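Local coordinates for protein SAHS1 (Ramazzottius varieornatus, PDB 5XN9) that acts as a secreted, heat-soluble molecular shield when water is scarce and probably binds lipid in a fatty-acid-binding-protein-like barrel, at residues K6-K11 and H43-E48; D22-A27 and Y123-V128; L28-E33 and P102-V107. One frame throughout, in Å; residues are numbered along the deposited sequence. Where two conformers were deposited one is given.

Contact 1. Residues K6-K11 and H43-E48; sequences KSWMGK and HKIWKE. With MG (magnesium ion), chain C; EDO (1,2-ethanediol), chain G.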
ATOM      1  N   LYS A   6     -12.698  -4.817  10.034  1.00 28.91           N
ATOM      2  CA  LYS A   6     -11.423  -4.237  10.429  1.00 27.10           C
ATOM      3  C   LYS A   6     -11.429  -2.782   9.995  1.00 27.24           C
ATOM      4  O   LYS A   6     -12.018  -2.439   8.970  1.00 28.63           O
ATOM      5  CB  LYS A   6     -10.256  -4.928   9.707  1.00 28.54           C
ATOM      6  CG  LYS A   6     -10.246  -6.448   9.812  1.00 28.41           C
ATOM      7  CD  LYS A   6      -9.802  -6.892  11.183  1.00 30.93           C
ATOM      8  CE  LYS A   6      -9.617  -8.405  11.248  1.00 31.94           C
ATOM      9  NZ  LYS A   6      -9.095  -8.814  12.579  1.00 34.60           N
ATOM     10  N   SER A   7     -10.749  -1.928  10.765  1.00 27.43           N
ATOM     11  CA  SER A   7     -10.808  -0.495  10.486  1.00 28.09           C
ATOM     12  C   SER A   7     -10.205  -0.151   9.132  1.00 25.42           C
ATOM     13  O   SER A   7     -10.620   0.831   8.505  1.00 28.05           O
ATOM     14  CB  SER A   7     -10.125   0.305  11.593  1.00 31.54           C
ATOM     15  OG  SER A   7      -8.749  -0.005  11.663  1.00 35.76           O
ATOM     16  N   TRP A   8      -9.228  -0.935   8.667  1.00 23.83           N
ATOM     17  CA  TRP A   8      -8.550  -0.660   7.408  1.00 22.79           C
ATOM     18  C   TRP A   8      -9.288  -1.205   6.191  1.00 21.20           C
ATOM     19  O   TRP A   8      -8.872  -0.927   5.059  1.00 22.41           O
ATOM     20  CB  TRP A   8      -7.113  -1.190   7.447  1.00 23.50           C
ATOM     21  CG  TRP A   8      -6.945  -2.487   8.201  1.00 22.83           C
ATOM     22  CD1 TRP A   8      -6.567  -2.628   9.511  1.00 24.57           C
ATOM     23  CD2 TRP A   8      -7.122  -3.819   7.690  1.00 22.79           C
ATOM     24  NE1 TRP A   8      -6.502  -3.959   9.847  1.00 24.95           N
ATOM     25  CE2 TRP A   8      -6.842  -4.713   8.751  1.00 24.13           C
ATOM     26  CE3 TRP A   8      -7.493  -4.341   6.444  1.00 21.82           C
ATOM     27  CZ2 TRP A   8      -6.914  -6.102   8.600  1.00 23.10           C
ATOM     28  CZ3 TRP A   8      -7.573  -5.726   6.295  1.00 21.33           C
ATOM     29  CH2 TRP A   8      -7.283  -6.589   7.372  1.00 22.83           C
ATOM     30  N   MET A   9     -10.354  -1.977   6.385  1.00 22.44           N
ATOM     31  CA  MET A   9     -11.161  -2.395   5.248  1.00 22.18           C
ATOM     32  C   MET A   9     -11.969  -1.216   4.725  1.00 23.05           C
ATOM     33  O   MET A   9     -12.391  -0.336   5.485  1.00 26.67           O
ATOM     34  CB  MET A   9     -12.095  -3.538   5.652  1.00 23.19           C
ATOM     35  CG  MET A   9     -11.342  -4.812   5.979  1.00 23.72           C
ATOM     36  SD  MET A   9     -12.332  -6.076   6.801  1.00 24.60           S
ATOM     37  CE  MET A   9     -13.444  -6.527   5.471  1.00 26.00           C
ATOM     38  N   GLY A  10     -12.170  -1.193   3.420  1.00 21.70           N
ATOM     39  CA  GLY A  10     -12.993  -0.180   2.805  1.00 22.27           C
ATOM     40  C   GLY A  10     -12.368   0.326   1.524  1.00 21.55           C
ATOM     41  O   GLY A  10     -11.429  -0.262   0.987  1.00 21.54           O
ATOM     42  N   LYS A  11     -12.918   1.434   1.033  1.00 22.91           N
ATOM     43  CA  LYS A  11     -12.474   2.082  -0.192  1.00 23.34           C
ATOM     44  C   LYS A  11     -11.855   3.417   0.189  1.00 23.70           C
ATOM     45  O   LYS A  11     -12.536   4.277   0.758  1.00 26.03           O
ATOM     46  CB  LYS A  11     -13.654   2.307  -1.131  1.00 27.93           C
ATOM     47  CG  LYS A  11     -14.342   1.038  -1.556  1.00 34.86           C
ATOM     48  CD  LYS A  11     -15.373   1.344  -2.636  1.00 42.67           C
ATOM     49  CE  LYS A  11     -16.195   0.124  -2.950  1.00 49.71           C
ATOM     50  NZ  LYS A  11     -16.912  -0.313  -1.727  1.00 53.60           N
ATOM     51  N   HIS A  43      -6.982   2.712  -2.731  1.00 18.93           N
ATOM     52  CA  HIS A  43      -6.772   1.420  -2.085  1.00 17.66           C
ATOM     53  C   HIS A  43      -8.136   0.896  -1.686  1.00 19.66           C
ATOM     54  O   HIS A  43      -8.871   1.573  -0.962  1.00 22.06           O
ATOM     55  CB  HIS A  43      -5.917   1.546  -0.819  1.00 19.22           C
ATOM     56  CG  HIS A  43      -4.486   1.870  -1.090  1.00 19.33           C
ATOM     57  ND1 HIS A  43      -3.560   0.906  -1.422  1.00 21.46           N
ATOM     58  CD2 HIS A  43      -3.821   3.050  -1.098  1.00 21.62           C
ATOM     59  CE1 HIS A  43      -2.386   1.477  -1.622  1.00 21.79           C
ATOM     60  NE2 HIS A  43      -2.517   2.777  -1.426  1.00 21.94           N
ATOM     61  N   LYS A  44      -8.476  -0.298  -2.159  0.83 17.67           N
ATOM     62  CA  LYS A  44      -9.707  -0.970  -1.777  0.83 18.21           C
ATOM     63  C   LYS A  44      -9.327  -2.296  -1.137  0.83 17.26           C
ATOM     64  O   LYS A  44      -8.625  -3.105  -1.747  0.83 19.89           O
ATOM     65  CB  LYS A  44     -10.612  -1.165  -2.998  0.83 21.52           C
ATOM     66  CG  LYS A  44     -10.992   0.149  -3.659  0.83 25.21           C
ATOM     67  CD  LYS A  44     -11.895  -0.052  -4.863  0.83 28.71           C
ATOM     68  CE  LYS A  44     -12.136   1.283  -5.569  0.83 33.82           C
ATOM     69  NZ  LYS A  44     -12.873   1.160  -6.858  0.83 37.22           N
ATOM     70  N   ILE A  45      -9.767  -2.507   0.097  1.00 18.50           N
ATOM     71  CA  ILE A  45      -9.409  -3.697   0.855  1.00 17.95           C
ATOM     72  C   ILE A  45     -10.697  -4.316   1.383  1.00 18.98           C
ATOM     73  O   ILE A  45     -11.461  -3.648   2.092  1.00 19.53           O
ATOM     74  CB  ILE A  45      -8.440  -3.381   2.013  1.00 18.46           C
ATOM     75  CG1 ILE A  45      -7.157  -2.707   1.498  1.00 20.51           C
ATOM     76  CG2 ILE A  45      -8.098  -4.646   2.775  1.00 18.79           C
ATOM     77  CD1 ILE A  45      -6.256  -2.162   2.598  1.00 23.26           C
ATOM     78  N   TRP A  46     -10.939  -5.579   1.031  1.00 18.90           N
ATOM     79  CA  TRP A  46     -12.151  -6.271   1.447  1.00 18.76           C
ATOM     80  C   TRP A  46     -11.838  -7.739   1.674  1.00 18.34           C
ATOM     81  O   TRP A  46     -10.773  -8.242   1.296  1.00 19.07           O
ATOM     82  CB  TRP A  46     -13.295  -6.084   0.444  1.00 20.99           C
ATOM     83  CG  TRP A  46     -13.135  -6.781  -0.877  1.00 20.33           C
ATOM     84  CD1 TRP A  46     -13.743  -7.949  -1.264  1.00 21.98           C
ATOM     85  CD2 TRP A  46     -12.367  -6.341  -2.006  1.00 20.62           C
ATOM     86  NE1 TRP A  46     -13.389  -8.264  -2.555  1.00 22.86           N
ATOM     87  CE2 TRP A  46     -12.551  -7.293  -3.036  1.00 22.40           C
ATOM     88  CE3 TRP A  46     -11.542  -5.238  -2.247  1.00 21.00           C
ATOM     89  CZ2 TRP A  46     -11.937  -7.174  -4.287  1.00 22.83           C
ATOM     90  CZ3 TRP A  46     -10.921  -5.129  -3.491  1.00 21.68           C
ATOM     91  CH2 TRP A  46     -11.128  -6.092  -4.492  1.00 22.48           C
ATOM     92  N   LYS A  47     -12.764  -8.415   2.340  1.00 18.09           N
ATOM     93  CA  LYS A  47     -12.580  -9.811   2.700  1.00 18.98           C
ATOM     94  C   LYS A  47     -13.457 -10.697   1.829  1.00 18.35           C
ATOM     95  O   LYS A  47     -14.598 -10.336   1.498  1.00 19.49           O
ATOM     96  CB  LYS A  47     -12.896 -10.044   4.174  1.00 20.22           C
ATOM     97  CG  LYS A  47     -12.385 -11.370   4.710  1.00 24.61           C
ATOM     98  CD  LYS A  47     -12.612 -11.485   6.202  1.00 28.62           C
ATOM     99  CE  LYS A  47     -12.080 -12.801   6.726  1.00 32.60           C
ATOM    100  NZ  LYS A  47     -12.302 -12.957   8.194  1.00 38.43           N
ATOM    101  N   GLU A  48     -12.913 -11.863   1.459  1.00 20.42           N
ATOM    102  CA  GLU A  48     -13.609 -12.867   0.641  1.00 20.94           C
ATOM    103  C   GLU A  48     -13.429 -14.220   1.308  1.00 25.09           C
ATOM    104  O   GLU A  48     -12.534 -14.986   0.946  1.00 30.72           O
ATOM    105  CB  GLU A  48     -13.055 -12.892  -0.777  1.00 22.42           C
ATOM    106  CG  GLU A  48     -13.341 -11.644  -1.578  1.00 23.15           C
ATOM    107  CD  GLU A  48     -14.803 -11.507  -1.967  1.00 23.53           C
ATOM    108  OE1 GLU A  48     -15.119 -10.549  -2.696  1.00 26.58           O
ATOM    109  OE2 GLU A  48     -15.631 -12.360  -1.571  1.00 23.01           O
TER
HETATM  110 MG    MG C 201      -1.254   4.200  -1.589  0.70 25.17          MG
HETATM  111  C1  EDO G 205     -18.576  -2.705  -3.176  1.00 64.49           C
HETATM  112  O1  EDO G 205     -18.347  -2.421  -4.562  1.00 65.22           O
HETATM  113  C2  EDO G 205     -19.644  -1.761  -2.632  1.00 64.06           C
HETATM  114  O2  EDO G 205     -19.526  -1.679  -1.207  1.00 63.36           O
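Ile45 sets CG1 beside its own backbone N (chi1 -57°), which swings CG2 to the Trp8 ring, and Met9 bends at its last torsion (chi3 68°), folding CE back on Lys47. The Ile45 methyl arrives at the benzo edge of the indole, near its plane, with CG2 3.7 Å from Trp8 CZ3, while Lys6 CB lies over the centre of one indole face. Met9 CE rests 3.8 Å from Lys47 CB. Between these side chains the backbones pair: Gly10 N gives a hydrogen bond to Ile45 O (2.9 Å), and Ile45 N returns one to Gly10 O (2.9 Å, 167° at the hydrogen). Here the first strand of the antiparallel barrel, 10-19, leaves a type I turn at Lys6-Met9 and joins strand 42-48, as in the fatty-acid-binding-protein fold. Gly10 sits at backbone angles where a CB would strike the preceding carbonyl oxygen. One residue on, in a non-hydrogen-bonded pair, the stems of Lys11 and Lys44 touch at an angle, CG to CG 4.1 Å in the conformer described, and hold their ammonium groups apart. At the other end, His43 turns inward and binds magnesium through NE2 (1.9 Å), together with Tyr134 OH; its ND1 is hydrogen-bonded to His54.

Contact 2. Residues D22-A27 and Y123-V128; sequences DAFISA and YKVGDV. With ACY (acetic acid), chain L.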
ATOM      1  N   ASP A  22       8.829  11.890  -2.241  1.00 41.40           N
ATOM      2  CA  ASP A  22       9.879  11.851  -3.254  1.00 43.92           C
ATOM      3  C   ASP A  22      11.156  11.217  -2.709  1.00 44.90           C
ATOM      4  O   ASP A  22      11.839  10.474  -3.426  1.00 44.97           O
ATOM      5  CB  ASP A  22      10.135  13.253  -3.810  1.00 46.90           C
ATOM      6  CG  ASP A  22       9.108  13.664  -4.850  1.00 49.49           C
ATOM      7  OD1 ASP A  22       8.075  12.972  -4.991  1.00 48.87           O
ATOM      8  OD2 ASP A  22       9.328  14.688  -5.526  1.00 52.63           O
ATOM      9  N   ALA A  23      11.488  11.488  -1.444  1.00 43.66           N
ATOM     10  CA  ALA A  23      12.655  10.860  -0.833  1.00 44.01           C
ATOM     11  C   ALA A  23      12.477   9.352  -0.741  1.00 42.24           C
ATOM     12  O   ALA A  23      13.434   8.590  -0.922  1.00 44.23           O
ATOM     13  CB  ALA A  23      12.904  11.448   0.555  1.00 43.95           C
ATOM     14  N   PHE A  24      11.253   8.903  -0.456  1.00 39.06           N
ATOM     15  CA  PHE A  24      10.983   7.471  -0.422  1.00 37.19           C
ATOM     16  C   PHE A  24      11.124   6.858  -1.809  1.00 37.22           C
ATOM     17  O   PHE A  24      11.776   5.822  -1.978  1.00 38.29           O
ATOM     18  CB  PHE A  24       9.589   7.220   0.145  1.00 34.44           C
ATOM     19  CG  PHE A  24       9.149   5.792   0.033  1.00 32.36           C
ATOM     20  CD1 PHE A  24       9.671   4.822   0.877  1.00 33.09           C
ATOM     21  CD2 PHE A  24       8.224   5.414  -0.925  1.00 33.87           C
ATOM     22  CE1 PHE A  24       9.267   3.500   0.769  1.00 32.71           C
ATOM     23  CE2 PHE A  24       7.820   4.098  -1.040  1.00 33.23           C
ATOM     24  CZ  PHE A  24       8.343   3.138  -0.190  1.00 33.14           C
ATOM     25  N   ILE A  25      10.520   7.494  -2.817  1.00 37.69           N
ATOM     26  CA  ILE A  25      10.625   7.002  -4.188  1.00 40.03           C
ATOM     27  C   ILE A  25      12.080   6.967  -4.641  1.00 43.41           C
ATOM     28  O   ILE A  25      12.529   5.990  -5.254  1.00 43.01           O
ATOM     29  CB  ILE A  25       9.740   7.843  -5.127  1.00 40.71           C
ATOM     30  CG1 ILE A  25       8.265   7.633  -4.788  1.00 41.80           C
ATOM     31  CG2 ILE A  25      10.000   7.490  -6.581  1.00 40.18           C
ATOM     32  CD1 ILE A  25       7.820   6.190  -4.900  1.00 43.31           C
ATOM     33  N   SER A  26      12.842   8.024  -4.341  1.00 45.48           N
ATOM     34  CA  SER A  26      14.255   8.046  -4.709  1.00 49.11           C
ATOM     35  C   SER A  26      15.033   6.943  -4.000  1.00 50.09           C
ATOM     36  O   SER A  26      15.920   6.320  -4.595  1.00 50.52           O
ATOM     37  CB  SER A  26      14.862   9.415  -4.402  1.00 51.79           C
ATOM     38  OG  SER A  26      14.218  10.434  -5.148  1.00 53.42           O
ATOM     39  N   ALA A  27      14.713   6.684  -2.729  1.00 49.39           N
ATOM     40  CA  ALA A  27      15.420   5.644  -1.990  1.00 49.76           C
ATOM     41  C   ALA A  27      15.123   4.248  -2.518  1.00 48.89           C
ATOM     42  O   ALA A  27      15.922   3.332  -2.296  1.00 50.81           O
ATOM     43  CB  ALA A  27      15.078   5.720  -0.504  1.00 49.84           C
ATOM     44  N   TYR A 123       5.284   4.608   4.600  1.00 28.34           N
ATOM     45  CA  TYR A 123       6.142   3.850   3.705  1.00 28.63           C
ATOM     46  C   TYR A 123       7.551   4.005   4.244  1.00 26.82           C
ATOM     47  O   TYR A 123       7.996   5.131   4.479  1.00 31.10           O
ATOM     48  CB  TYR A 123       6.114   4.460   2.292  1.00 30.12           C
ATOM     49  CG  TYR A 123       4.740   4.759   1.699  1.00 31.65           C
ATOM     50  CD1 TYR A 123       3.963   5.819   2.168  1.00 32.99           C
ATOM     51  CD2 TYR A 123       4.248   4.015   0.645  1.00 31.65           C
ATOM     52  CE1 TYR A 123       2.724   6.101   1.625  1.00 35.05           C
ATOM     53  CE2 TYR A 123       3.007   4.296   0.083  1.00 33.78           C
ATOM     54  CZ  TYR A 123       2.248   5.340   0.578  1.00 34.99           C
ATOM     55  OH  TYR A 123       1.015   5.625   0.027  1.00 36.30           O
ATOM     56  N   LYS A 124       8.251   2.898   4.451  1.00 25.47           N
ATOM     57  CA  LYS A 124       9.612   2.979   4.966  1.00 26.67           C
ATOM     58  C   LYS A 124      10.518   2.056   4.176  1.00 26.69           C
ATOM     59  O   LYS A 124      10.161   0.907   3.899  1.00 27.18           O
ATOM     60  CB  LYS A 124       9.706   2.577   6.435  1.00 31.35           C
ATOM     61  CG  LYS A 124       9.150   3.562   7.437  1.00 39.74           C
ATOM     62  CD  LYS A 124       9.401   3.032   8.844  1.00 44.08           C
ATOM     63  CE  LYS A 124       8.783   3.907   9.920  1.00 48.35           C
ATOM     64  NZ  LYS A 124       8.561   3.122  11.161  1.00 50.83           N
ATOM     65  N   VAL A 125      11.708   2.549   3.843  1.00 28.76           N
ATOM     66  CA  VAL A 125      12.753   1.698   3.292  1.00 31.45           C
ATOM     67  C   VAL A 125      14.063   2.131   3.945  1.00 31.49           C
ATOM     68  O   VAL A 125      14.488   3.280   3.790  1.00 35.64           O
ATOM     69  CB  VAL A 125      12.816   1.748   1.753  1.00 32.19           C
ATOM     70  CG1 VAL A 125      12.934   3.187   1.231  1.00 33.66           C
ATOM     71  CG2 VAL A 125      13.919   0.851   1.220  1.00 34.60           C
ATOM     72  N   GLY A 126      14.670   1.238   4.721  1.00 32.29           N
ATOM     73  CA  GLY A 126      15.804   1.653   5.533  1.00 36.14           C
ATOM     74  C   GLY A 126      15.398   2.780   6.461  1.00 40.29           C
ATOM     75  O   GLY A 126      14.395   2.693   7.180  1.00 40.33           O
ATOM     76  N   ASP A 127      16.181   3.862   6.461  0.73 41.93           N
ATOM     77  CA  ASP A 127      15.949   4.995   7.354  0.73 44.15           C
ATOM     78  C   ASP A 127      15.090   6.092   6.739  0.73 40.21           C
ATOM     79  O   ASP A 127      15.034   7.197   7.290  0.73 42.40           O
ATOM     80  CB  ASP A 127      17.279   5.596   7.833  0.73 49.51           C
ATOM     81  CG  ASP A 127      18.085   6.237   6.706  0.73 55.02           C
ATOM     82  OD1 ASP A 127      17.882   5.874   5.531  0.73 59.08           O
ATOM     83  OD2 ASP A 127      18.945   7.102   7.002  0.73 59.34           O
ATOM     84  N   VAL A 128      14.417   5.823   5.624  0.73 36.30           N
ATOM     85  CA  VAL A 128      13.652   6.835   4.903  0.73 36.49           C
ATOM     86  C   VAL A 128      12.172   6.531   5.091  0.73 34.42           C
ATOM     87  O   VAL A 128      11.710   5.432   4.750  0.73 33.81           O
ATOM     88  CB  VAL A 128      14.026   6.864   3.414  0.73 38.15           C
ATOM     89  CG1 VAL A 128      13.141   7.843   2.663  0.73 38.71           C
ATOM     90  CG2 VAL A 128      15.497   7.226   3.240  0.73 39.21           C
TER
HETATM   91  C   ACY L 210       0.644   4.048  -2.794  1.00 48.10           C
HETATM   92  O   ACY L 210       0.979   5.247  -2.665  1.00 46.78           O
HETATM   93  OXT ACY L 210       0.375   3.293  -1.834  1.00 46.58           O
HETATM   94  CH3 ACY L 210       0.556   3.480  -4.180  1.00 48.89           C
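Phe24 drives its ring from helix 21-27 into a hollow on strand 118-125 and the turn that follows. The floor is Tyr123 CB, over the centre of one face, 3.5 Å from the centroid of the Phe24 ring, in a CH-pi contact. A chi1 of 172° swings this ring off the helix and over Tyr123 CB; Phe24 crosses Val125 obliquely, its CD1 3.7 Å from Val125 CG1. Val125 CG1 is also the bump that meets the small side chain of the next helical turn, Ala27 CB, at 3.7 Å. In the conformer described, Val128 fills the remaining notch: its CG1 presses on the helix backbone, 3.7 Å from Ala23 O, and its CG2 meets Ala27 CB at 4.1 Å. Both valines are presented by the type II' turn Val125-Val128, closed by backbone bonds between the two. The phenol of Tyr123 runs on into the barrel, where OH donates to oxygen O of an acetate, probably from the crystallisation liquor, at 2.7 Å. Lys121 and Arg132 also hold the acetate, and its OXT binds the magnesium ion. Replacing Phe24 with an alanine would probably leave Tyr123 CB and Val125 CG1 without their apolar cover and open a gap under the helix. A helical lid plugged into the barrel mouth by an aromatic, over a Tyr and Arg that hold a carboxylate, is consistent with the helical cap and carboxylate site of fatty-acid-binding proteins.

Contact 3. Residues L28-E33 and P102-V107; sequences LGLPLE and PSRNKV
Arg104 reaches across to Leu30 with the end of its guanidinium, NH2 lying 4.0 Å from Leu30 CD2; the two side chains cross at about a right angle, and the methyl approaches the planar group obliquely. The carbonyl oxygens of Leu28 and Gly29 both lie near the guanidinium plane, at its edge, yet each is too distant for a hydrogen bond: Arg104 NH2 is 4.3 Å from Leu28 O and 4.4 Å from Gly29 O. Lys106 joins from the strand side with its aliphatic stem, where CE stands 4.3 Å from Leu28 O.

The torsions explain the reach. Arg104 is extended from CG to NE (chi3 175°), reaching from the turn to segment 28-33, whereas Lys106 kinks early (chi2 -76°) and brings its stem over the end of the helix. Further out, Gly29 closes helix 21-27 with a Schellman motif; its positive phi suits a residue without a side chain, and turns the chain toward Pro31, the N-cap of helix 32-35. On the opposing side, Asn105 and Lys106 form a G1 bulge opposite Val101, where strand 106-114 begins. Leu28 and Lys106 both rest on Val125 of strand 118-125, Leu30 packs on Ile25, and Arg104 touches Thr82; of these, Leu28 on Val125 joins the lid to the sheet.

With no hydrogen bond or salt bridge across it, the contact is loose and lies at the surface. Carbonyl oxygens at the C-terminal end of the helix face Arg104 NH2, probably a weak electrostatic attraction without a hydrogen bond; Arg104 also touches a crystal neighbour, so its pose may partly reflect the lattice.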
ATOM      1  N   LEU A  28      13.992   4.061  -3.197  1.00 46.68           N
ATOM      2  CA  LEU A  28      13.718   2.806  -3.880  1.00 46.42           C
ATOM      3  C   LEU A  28      14.474   2.673  -5.194  1.00 51.65           C
ATOM      4  O   LEU A  28      14.485   1.581  -5.775  1.00 53.02           O
ATOM      5  CB  LEU A  28      12.222   2.675  -4.165  1.00 42.05           C
ATOM      6  CG  LEU A  28      11.294   2.494  -2.972  1.00 41.39           C
ATOM      7  CD1 LEU A  28       9.858   2.318  -3.449  1.00 40.63           C
ATOM      8  CD2 LEU A  28      11.747   1.299  -2.147  1.00 42.13           C
ATOM      9  N   GLY A  29      15.098   3.746  -5.676  1.00 53.70           N
ATOM     10  CA  GLY A  29      15.752   3.732  -6.966  1.00 56.51           C
ATOM     11  C   GLY A  29      14.845   3.988  -8.147  1.00 56.62           C
ATOM     12  O   GLY A  29      15.259   3.746  -9.287  1.00 59.49           O
ATOM     13  N   LEU A  30      13.597   4.481  -7.908  1.00 53.55           N
ATOM     14  CA  LEU A  30      12.608   4.750  -8.945  1.00 51.60           C
ATOM     15  C   LEU A  30      12.733   6.190  -9.436  1.00 53.17           C
ATOM     16  O   LEU A  30      13.026   7.093  -8.647  1.00 53.85           O
ATOM     17  CB  LEU A  30      11.198   4.527  -8.405  1.00 47.94           C
ATOM     18  CG  LEU A  30      10.840   3.075  -8.087  1.00 47.39           C
ATOM     19  CD1 LEU A  30       9.437   2.975  -7.520  1.00 46.21           C
ATOM     20  CD2 LEU A  30      10.982   2.216  -9.333  1.00 47.40           C
ATOM     21  N   PRO A  31      12.509   6.430 -10.727  1.00 55.14           N
ATOM     22  CA  PRO A  31      12.621   7.799 -11.250  1.00 56.80           C
ATOM     23  C   PRO A  31      11.430   8.647 -10.825  1.00 58.81           C
ATOM     24  O   PRO A  31      10.276   8.227 -10.943  1.00 60.00           O
ATOM     25  CB  PRO A  31      12.653   7.594 -12.769  1.00 56.39           C
ATOM     26  CG  PRO A  31      11.915   6.308 -12.982  1.00 55.38           C
ATOM     27  CD  PRO A  31      12.225   5.448 -11.788  1.00 54.47           C
ATOM     28  N   LEU A  32      11.721   9.853 -10.331  1.00 59.08           N
ATOM     29  CA  LEU A  32      10.650  10.755  -9.924  1.00 60.57           C
ATOM     30  C   LEU A  32       9.808  11.202 -11.111  1.00 66.69           C
ATOM     31  O   LEU A  32       8.624  11.516 -10.944  1.00 67.47           O
ATOM     32  CB  LEU A  32      11.220  11.968  -9.187  1.00 56.48           C
ATOM     33  CG  LEU A  32      11.882  11.724  -7.830  1.00 54.69           C
ATOM     34  CD1 LEU A  32      12.518  13.003  -7.310  1.00 54.65           C
ATOM     35  CD2 LEU A  32      10.881  11.172  -6.820  1.00 54.18           C
ATOM     36  N   GLU A  33      10.397  11.228 -12.313  1.00 72.98           N
ATOM     37  CA  GLU A  33       9.672  11.677 -13.500  1.00 79.44           C
ATOM     38  C   GLU A  33       8.410  10.860 -13.735  1.00 75.90           C
ATOM     39  O   GLU A  33       7.436  11.372 -14.297  1.00 77.42           O
ATOM     40  CB  GLU A  33      10.574  11.594 -14.735  1.00 88.08           C
ATOM     41  CG  GLU A  33      11.656  12.663 -14.815  1.00 95.57           C
ATOM     42  CD  GLU A  33      12.780  12.447 -13.819  1.00101.61           C
ATOM     43  OE1 GLU A  33      12.926  11.314 -13.313  1.00103.03           O
ATOM     44  OE2 GLU A  33      13.520  13.415 -13.542  1.00104.07           O
ATOM     45  N   PRO A 102      13.535  -8.785  -4.121  1.00 27.97           N
ATOM     46  CA  PRO A 102      14.848  -9.454  -4.093  1.00 31.07           C
ATOM     47  C   PRO A 102      15.788  -9.011  -5.195  1.00 31.36           C
ATOM     48  O   PRO A 102      17.005  -8.962  -4.980  1.00 33.54           O
ATOM     49  CB  PRO A 102      14.480 -10.940  -4.214  1.00 35.10           C
ATOM     50  CG  PRO A 102      13.083 -11.020  -3.726  1.00 36.14           C
ATOM     51  CD  PRO A 102      12.421  -9.748  -4.129  1.00 31.65           C
ATOM     52  N   SER A 103      15.258  -8.697  -6.379  1.00 29.67           N
ATOM     53  CA  SER A 103      16.120  -8.303  -7.487  1.00 30.66           C
ATOM     54  C   SER A 103      16.892  -7.029  -7.171  1.00 36.00           C
ATOM     55  O   SER A 103      17.989  -6.819  -7.700  1.00 39.06           O
ATOM     56  CB  SER A 103      15.290  -8.134  -8.760  1.00 28.43           C
ATOM     57  OG  SER A 103      14.315  -7.110  -8.614  1.00 28.22           O
ATOM     58  N   ARG A 104      16.354  -6.186  -6.292  1.00 34.78           N
ATOM     59  CA  ARG A 104      16.963  -4.906  -5.963  1.00 35.65           C
ATOM     60  C   ARG A 104      17.507  -4.865  -4.545  1.00 34.93           C
ATOM     61  O   ARG A 104      17.971  -3.811  -4.098  1.00 37.25           O
ATOM     62  CB  ARG A 104      15.950  -3.788  -6.163  1.00 37.26           C
ATOM     63  CG  ARG A 104      15.218  -3.912  -7.468  1.00 39.66           C
ATOM     64  CD  ARG A 104      14.720  -2.584  -7.947  1.00 39.01           C
ATOM     65  NE  ARG A 104      14.117  -2.715  -9.264  1.00 39.75           N
ATOM     66  CZ  ARG A 104      13.744  -1.688 -10.012  1.00 39.23           C
ATOM     67  NH1 ARG A 104      13.191  -1.904 -11.199  1.00 39.47           N
ATOM     68  NH2 ARG A 104      13.922  -0.450  -9.571  1.00 41.58           N
ATOM     69  N   ASN A 105      17.459  -5.982  -3.828  1.00 34.38           N
ATOM     70  CA  ASN A 105      17.904  -6.035  -2.439  1.00 34.05           C
ATOM     71  C   ASN A 105      17.246  -4.939  -1.597  1.00 33.24           C
ATOM     72  O   ASN A 105      17.904  -4.207  -0.851  1.00 35.06           O
ATOM     73  CB  ASN A 105      19.433  -5.986  -2.341  1.00 39.55           C
ATOM     74  CG  ASN A 105      19.932  -6.371  -0.967  1.00 44.40           C
ATOM     75  OD1 ASN A 105      19.322  -7.200  -0.291  1.00 47.21           O
ATOM     76  ND2 ASN A 105      21.035  -5.766  -0.538  1.00 47.22           N
ATOM     77  N   LYS A 106      15.928  -4.812  -1.735  1.00 28.67           N
ATOM     78  CA  LYS A 106      15.166  -3.846  -0.955  1.00 29.20           C
ATOM     79  C   LYS A 106      14.146  -4.557  -0.075  1.00 25.74           C
ATOM     80  O   LYS A 106      13.543  -5.565  -0.473  1.00 26.15           O
ATOM     81  CB  LYS A 106      14.450  -2.818  -1.847  1.00 31.77           C
ATOM     82  CG  LYS A 106      15.364  -1.858  -2.617  1.00 35.96           C
ATOM     83  CD  LYS A 106      15.950  -0.765  -1.717  1.00 39.51           C
ATOM     84  CE  LYS A 106      16.859   0.195  -2.488  1.00 45.06           C
ATOM     85  NZ  LYS A 106      18.235  -0.344  -2.618  1.00 48.41           N
ATOM     86  N   VAL A 107      13.976  -4.022   1.131  1.00 24.06           N
ATOM     87  CA  VAL A 107      12.912  -4.410   2.046  1.00 21.85           C
ATOM     88  C   VAL A 107      12.102  -3.157   2.340  1.00 22.21           C
ATOM     89  O   VAL A 107      12.669  -2.125   2.718  1.00 26.57           O
ATOM     90  CB  VAL A 107      13.488  -5.006   3.347  1.00 23.50           C
ATOM     91  CG1 VAL A 107      12.369  -5.332   4.341  1.00 25.43           C
ATOM     92  CG2 VAL A 107      14.316  -6.234   3.030  1.00 25.17           C
TER

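Overall arrangement
Along the chain the segments run 6-11, 22-27, 28-33, 43-48, 102-107 and 123-128: contact 1 interleaves with the other two, and contact 3 falls between the segments of contact 2. Contacts 2 and 3 touch, centres 9 Å apart; Ile25 O and Leu30 N, 3.2 Å apart, probably form a hydrogen bond. Contact 1 is across the chain's centre, about 25 Å from contact 2 and 27 Å from contact 3, centre to centre. In one antiparallel sheet, contact 1 joins strands 10-19 and 42-48, contact 2 seats helix 21-27 on strand 118-125, and contact 3 brings the following loop beside neighbouring strand 106-114. Capping opposite the first pairing is consistent with a closed lipid-binding-type barrel.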